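7,8-dihydro-6-hydroxymethylpterin pyrophosphokinase-dihydropteroate synthase (Plasmodium falciparum, PDB 6JWS) probably catalyses two consecutive steps of folate biosynthesis, pyrophosphorylation of 6-hydroxymethyl-7,8-dihydropterin by ATP and condensation of the product with 4-aminobenzoate to give 7,8-dihydropteroate. Local coordinates at residues Phe213-Thr218 with Tyr340-Leu345; Val493-Asp499 with Lys522-Val526. The protein carries 1 engineered substitution. All coordinates share one frame; numbering follows the deposited sequence.

The two contacts belong to the two enzymes fused in this chain: interaction 1 to the pyrophosphokinase part, interaction 2 to the TIM barrel of the dihydropteroate synthase. Their centres lie about 38 Å apart, on opposite sides of the chain's centre, and their nearest atoms stay about 19 Å from each other. Interaction 1 lies at the end of strand 208-214, whose Asp208 and Asp210 hold magnesium; the side chain of Phe213 is about 9 Å from the bound ATP. Interaction 2 is structural packing at the start of two neighbouring barrel strands, with the side chain of Ser525 about 12 Å from the bound pteroic acid. One is built on aromatic rings, the other on a single ring and ordered water.

Interaction 1: Phe213-Thr218 with Tyr340-Leu345; sequences FFNDFT and YKHNVL
His342 (chi1 -166°) and Tyr340 both swing CG away from the backbone N, and the two rings reach out from their loop toward Phe213, whose own ring leans beside its backbone N to meet them. The result is an aromatic cluster at the end of strand 208-214, an outermost strand of the antiparallel sheet in the pyrophosphokinase part. Tyr340 and Phe213 make a T-shaped pair: the CE2 edge of the tyrosine stands over the centre of the phenylalanine face, CE2 lying 3.9 Å from Phe213 CE1, and the ring planes meet at 75°. The imidazole of His342 is turned nearly parallel to the Phe213 ring but slid aside, so overlap is slight; the closest atoms are His342 CD2 and Phe213 CD1, at 3.6 Å.

Where the strand ends, the type II' turn from Phe214 to Phe217 turns the carbonyls of Asp216 and Phe217 to the facing loop. His342 NE2 donates to Phe217 O at 3.0 Å; the oxygen lies in the imidazole plane, although the nitrogen sits 49° out of the carbonyl plane. Asn343 ND2 adds a weak bond to Asp216 O, while Thr218 CG2 packs on Val344 CG2. Val19 of strand 16-24 and Pro319 also touch Phe213, and Tyr132 of helix 129-148 covers Thr218 and Val344.

Both imidazole nitrogens are used, which fixes the ring's rotation and is consistent with the proton sitting on NE2: on the loop side Val344 N gives its hydrogen to His342 ND1 at 3.2 Å, almost straight and in the ring plane.

Interaction 2: Val493-Asp499 with Lys522-Val526; sequences VDNDLVD and KFYSV
The backbones of Val493-Asp499 and Lys522-Val526 come closest at Asp499 and Tyr524, with CA atoms 6.0 Å apart. Helix 486-494 closes in a Schellman motif with Asp496, at positive phi, as its C' residue, and the chain then turns into strand 500-503. No direct hydrogen bond joins the segments; a water accepts from Ser525 N at 3.0 Å and also lies against Asp499 O.

Tyr524 carries most of the packing. Val493 CG1 sits over one face of its ring in a CH-pi contact, 3.8 Å from the centroid, while Asp499 O meets the ring edge in plane, 3.4 Å from Tyr524 CD1. The phenol oxygen is hydrogen-bonded to Lys519. Lys522, its chain bent at chi2 to chi4, brings NZ within 3.8 Å of Asp496 OD2, a long salt bridge. To one side of this pair a water donates to Asp496 OD2 (2.9 Å) and to Val498 O (3.0 Å), and takes a weak bond from Lys522 NZ.

In the TIM barrel this joins the C-terminal end of helix 486-494 to the entry of strand 525-529, which runs parallel beside strand 500-503. Val498 touches both Leu456 of helix 448-464 and strand 478-482 (Ile479 and Ile481).

Interaction 1: Phe213-Thr218 with Tyr340-Leu345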
# COMPACT_ATOMS: atom_id res chain seq x y z
N PHE B 213 -37.25 -21.76 0.20
CA PHE B 213 -37.37 -23.06 0.83
C PHE B 213 -38.52 -22.98 1.83
O PHE B 213 -38.85 -21.91 2.33
CB PHE B 213 -36.09 -23.44 1.57
CG PHE B 213 -34.89 -23.69 0.70
CD1 PHE B 213 -34.81 -24.83 -0.10
CD2 PHE B 213 -33.81 -22.81 0.70
CE1 PHE B 213 -33.69 -25.07 -0.88
CE2 PHE B 213 -32.69 -23.06 -0.08
CZ PHE B 213 -32.63 -24.18 -0.87
N PHE B 214 -39.10 -24.14 2.11
CA PHE B 214 -40.13 -24.27 3.13
C PHE B 214 -40.00 -25.67 3.72
O PHE B 214 -40.34 -26.66 3.06
CB PHE B 214 -41.51 -23.99 2.54
CG PHE B 214 -42.59 -23.72 3.55
CD1 PHE B 214 -42.99 -24.71 4.45
CD2 PHE B 214 -43.23 -22.49 3.60
CE1 PHE B 214 -43.98 -24.45 5.38
CE2 PHE B 214 -44.22 -22.25 4.53
CZ PHE B 214 -44.60 -23.23 5.41
N ASN B 215 -39.46 -25.74 4.93
CA ASN B 215 -39.09 -27.02 5.49
C ASN B 215 -38.28 -27.77 4.44
O ASN B 215 -37.58 -27.14 3.64
CB ASN B 215 -40.30 -27.74 6.08
CG ASN B 215 -40.91 -26.97 7.24
OD1 ASN B 215 -40.23 -26.17 7.89
ND2 ASN B 215 -42.20 -27.19 7.49
N ASP B 216 -38.41 -29.10 4.44
CA ASP B 216 -37.69 -29.96 3.51
C ASP B 216 -38.59 -30.35 2.34
O ASP B 216 -38.32 -31.34 1.66
CB ASP B 216 -37.18 -31.21 4.24
CG ASP B 216 -38.32 -32.04 4.82
OD1 ASP B 216 -39.49 -31.60 4.74
OD2 ASP B 216 -38.03 -33.14 5.33
N PHE B 217 -39.65 -29.57 2.09
CA PHE B 217 -40.65 -29.94 1.10
C PHE B 217 -40.08 -29.81 -0.32
O PHE B 217 -39.28 -28.92 -0.61
CB PHE B 217 -41.90 -29.05 1.19
CG PHE B 217 -42.67 -29.10 2.49
CD1 PHE B 217 -42.43 -30.08 3.43
CD2 PHE B 217 -43.66 -28.17 2.74
CE1 PHE B 217 -43.12 -30.10 4.64
CE2 PHE B 217 -44.37 -28.19 3.94
CZ PHE B 217 -44.09 -29.16 4.88
N THR B 218 -40.56 -30.69 -1.20
CA THR B 218 -40.33 -30.61 -2.63
C THR B 218 -41.69 -30.56 -3.32
O THR B 218 -42.39 -31.57 -3.39
CB THR B 218 -39.56 -31.84 -3.12
OG1 THR B 218 -38.42 -32.07 -2.30
CG2 THR B 218 -39.15 -31.74 -4.58
N TYR B 340 -26.30 -26.08 4.46
CA TYR B 340 -27.60 -26.66 4.15
C TYR B 340 -27.52 -27.49 2.87
O TYR B 340 -26.93 -27.07 1.87
CB TYR B 340 -28.66 -25.57 3.98
CG TYR B 340 -30.07 -26.08 3.78
CD1 TYR B 340 -30.70 -26.83 4.76
CD2 TYR B 340 -30.78 -25.80 2.61
CE1 TYR B 340 -31.99 -27.30 4.59
CE2 TYR B 340 -32.08 -26.26 2.43
CZ TYR B 340 -32.68 -27.02 3.42
OH TYR B 340 -33.95 -27.48 3.29
N LYS B 341 -28.13 -28.69 2.92
CA LYS B 341 -28.38 -29.49 1.74
C LYS B 341 -29.83 -29.97 1.71
O LYS B 341 -30.28 -30.69 2.60
CB LYS B 341 -27.43 -30.69 1.62
CG LYS B 341 -27.51 -31.39 0.26
CD LYS B 341 -26.67 -32.64 0.12
CE LYS B 341 -26.85 -33.32 -1.22
NZ LYS B 341 -28.28 -33.63 -1.50
N HIS B 342 -30.54 -29.56 0.66
CA HIS B 342 -31.88 -30.02 0.33
C HIS B 342 -31.78 -31.27 -0.55
O HIS B 342 -30.73 -31.50 -1.16
CB HIS B 342 -32.61 -28.86 -0.36
CG HIS B 342 -34.09 -29.00 -0.48
ND1 HIS B 342 -34.68 -29.85 -1.39
CD2 HIS B 342 -35.10 -28.36 0.15
CE1 HIS B 342 -35.99 -29.74 -1.30
NE2 HIS B 342 -36.28 -28.83 -0.36
N ASN B 343 -32.86 -32.06 -0.61
CA ASN B 343 -32.92 -33.33 -1.34
C ASN B 343 -32.70 -33.10 -2.83
O ASN B 343 -32.10 -33.91 -3.53
CB ASN B 343 -34.29 -34.00 -1.22
CG ASN B 343 -34.92 -33.87 0.15
OD1 ASN B 343 -34.51 -34.54 1.10
ND2 ASN B 343 -35.93 -33.02 0.27
N VAL B 344 -33.21 -31.97 -3.32
CA VAL B 344 -33.16 -31.58 -4.71
C VAL B 344 -31.76 -31.11 -5.11
O VAL B 344 -31.43 -31.07 -6.29
CB VAL B 344 -34.22 -30.49 -4.93
CG1 VAL B 344 -33.80 -29.43 -5.93
CG2 VAL B 344 -35.59 -31.07 -5.25
N LEU B 345 -30.93 -30.74 -4.13
CA LEU B 345 -29.66 -30.12 -4.45
C LEU B 345 -28.57 -31.18 -4.51
O LEU B 345 -28.60 -32.15 -3.75
CB LEU B 345 -29.33 -29.02 -3.44
CG LEU B 345 -30.30 -27.83 -3.43
CD1 LEU B 345 -29.76 -26.70 -2.57
CD2 LEU B 345 -30.55 -27.32 -4.84

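Interaction 2: Val493-Asp499 with Lys522-Val526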
# COMPACT_ATOMS: atom_id res chain seq x y z
N VAL B 493 -32.63 6.77 21.18
CA VAL B 493 -33.42 6.38 20.01
C VAL B 493 -34.85 6.92 20.10
O VAL B 493 -35.41 7.31 19.08
CB VAL B 493 -33.31 4.89 19.60
CG1 VAL B 493 -31.89 4.53 19.17
CG2 VAL B 493 -33.79 3.92 20.66
N ASP B 494 -35.42 6.96 21.32
CA ASP B 494 -36.77 7.47 21.50
C ASP B 494 -36.88 8.90 20.98
O ASP B 494 -37.89 9.27 20.40
CB ASP B 494 -37.25 7.41 22.97
CG ASP B 494 -37.61 6.02 23.47
OD1 ASP B 494 -37.75 5.10 22.63
OD2 ASP B 494 -37.78 5.87 24.71
N ASN B 495 -35.80 9.68 21.13
CA ASN B 495 -35.79 11.10 20.80
C ASN B 495 -35.08 11.35 19.47
O ASN B 495 -34.84 12.50 19.11
CB ASN B 495 -35.18 11.89 21.96
CG ASN B 495 -36.13 11.99 23.14
OD1 ASN B 495 -36.99 12.87 23.15
ND2 ASN B 495 -36.03 11.09 24.11
N ASP B 496 -34.70 10.27 18.75
CA ASP B 496 -34.06 10.33 17.44
C ASP B 496 -32.75 11.12 17.51
O ASP B 496 -32.47 11.97 16.67
CB ASP B 496 -35.01 10.81 16.33
CG ASP B 496 -36.07 9.78 15.97
OD1 ASP B 496 -37.14 9.77 16.64
OD2 ASP B 496 -35.82 8.97 15.03
N LEU B 497 -31.93 10.81 18.51
CA LEU B 497 -30.70 11.56 18.70
C LEU B 497 -29.52 10.85 18.04
O LEU B 497 -28.47 11.47 17.90
CB LEU B 497 -30.45 11.78 20.21
CG LEU B 497 -31.56 12.54 20.95
CD1 LEU B 497 -31.19 12.77 22.41
CD2 LEU B 497 -31.84 13.88 20.29
N VAL B 498 -29.69 9.57 17.65
CA VAL B 498 -28.57 8.75 17.22
C VAL B 498 -29.00 7.79 16.11
O VAL B 498 -30.18 7.46 16.00
CB VAL B 498 -27.92 7.97 18.39
CG1 VAL B 498 -27.37 8.91 19.46
CG2 VAL B 498 -28.85 6.93 19.01
N ASP B 499 -28.01 7.33 15.33
CA ASP B 499 -28.18 6.32 14.30
C ASP B 499 -27.55 4.97 14.68
O ASP B 499 -28.04 3.94 14.25
CB ASP B 499 -27.56 6.80 13.00
CG ASP B 499 -28.15 8.14 12.63
OD1 ASP B 499 -29.40 8.17 12.42
OD2 ASP B 499 -27.38 9.15 12.62
N LYS B 522 -38.09 1.21 11.94
CA LYS B 522 -36.68 1.56 11.94
C LYS B 522 -35.83 0.36 12.32
O LYS B 522 -36.20 -0.42 13.19
CB LYS B 522 -36.41 2.66 12.97
CG LYS B 522 -36.41 4.08 12.44
CD LYS B 522 -35.25 4.35 11.51
CE LYS B 522 -34.07 5.02 12.19
NZ LYS B 522 -34.38 6.41 12.59
N PHE B 523 -34.66 0.26 11.67
CA PHE B 523 -33.56 -0.55 12.17
C PHE B 523 -32.40 0.38 12.50
O PHE B 523 -32.26 1.43 11.87
CB PHE B 523 -33.14 -1.62 11.16
CG PHE B 523 -34.15 -2.72 10.91
CD1 PHE B 523 -34.22 -3.83 11.74
CD2 PHE B 523 -34.99 -2.67 9.81
CE1 PHE B 523 -35.14 -4.84 11.50
CE2 PHE B 523 -35.90 -3.68 9.56
CZ PHE B 523 -35.97 -4.77 10.41
N TYR B 524 -31.59 -0.00 13.49
CA TYR B 524 -30.36 0.72 13.77
C TYR B 524 -29.15 -0.19 13.62
O TYR B 524 -29.21 -1.38 13.92
CB TYR B 524 -30.37 1.34 15.17
CG TYR B 524 -31.48 2.33 15.41
CD1 TYR B 524 -31.31 3.67 15.10
CD2 TYR B 524 -32.69 1.92 15.95
CE1 TYR B 524 -32.32 4.60 15.33
CE2 TYR B 524 -33.71 2.84 16.19
CZ TYR B 524 -33.52 4.18 15.87
OH TYR B 524 -34.52 5.08 16.10
N SER B 525 -28.03 0.42 13.21
CA SER B 525 -26.78 -0.30 13.03
C SER B 525 -26.02 -0.34 14.34
O SER B 525 -26.28 0.44 15.25
CB SER B 525 -25.99 0.34 11.95
OG SER B 525 -26.65 0.12 10.72
N VAL B 526 -25.02 -1.22 14.39
CA VAL B 526 -24.36 -1.50 15.65
C VAL B 526 -22.92 -1.91 15.38
O VAL B 526 -22.66 -2.70 14.47
CB VAL B 526 -25.12 -2.58 16.46
CG1 VAL B 526 -25.43 -3.84 15.64
CG2 VAL B 526 -24.40 -2.90 17.77
O HOH W 1 -33.05 8.10 15.28
O HOH W 2 -28.36 3.05 11.82
O HOH W 3 -31.18 6.60 12.03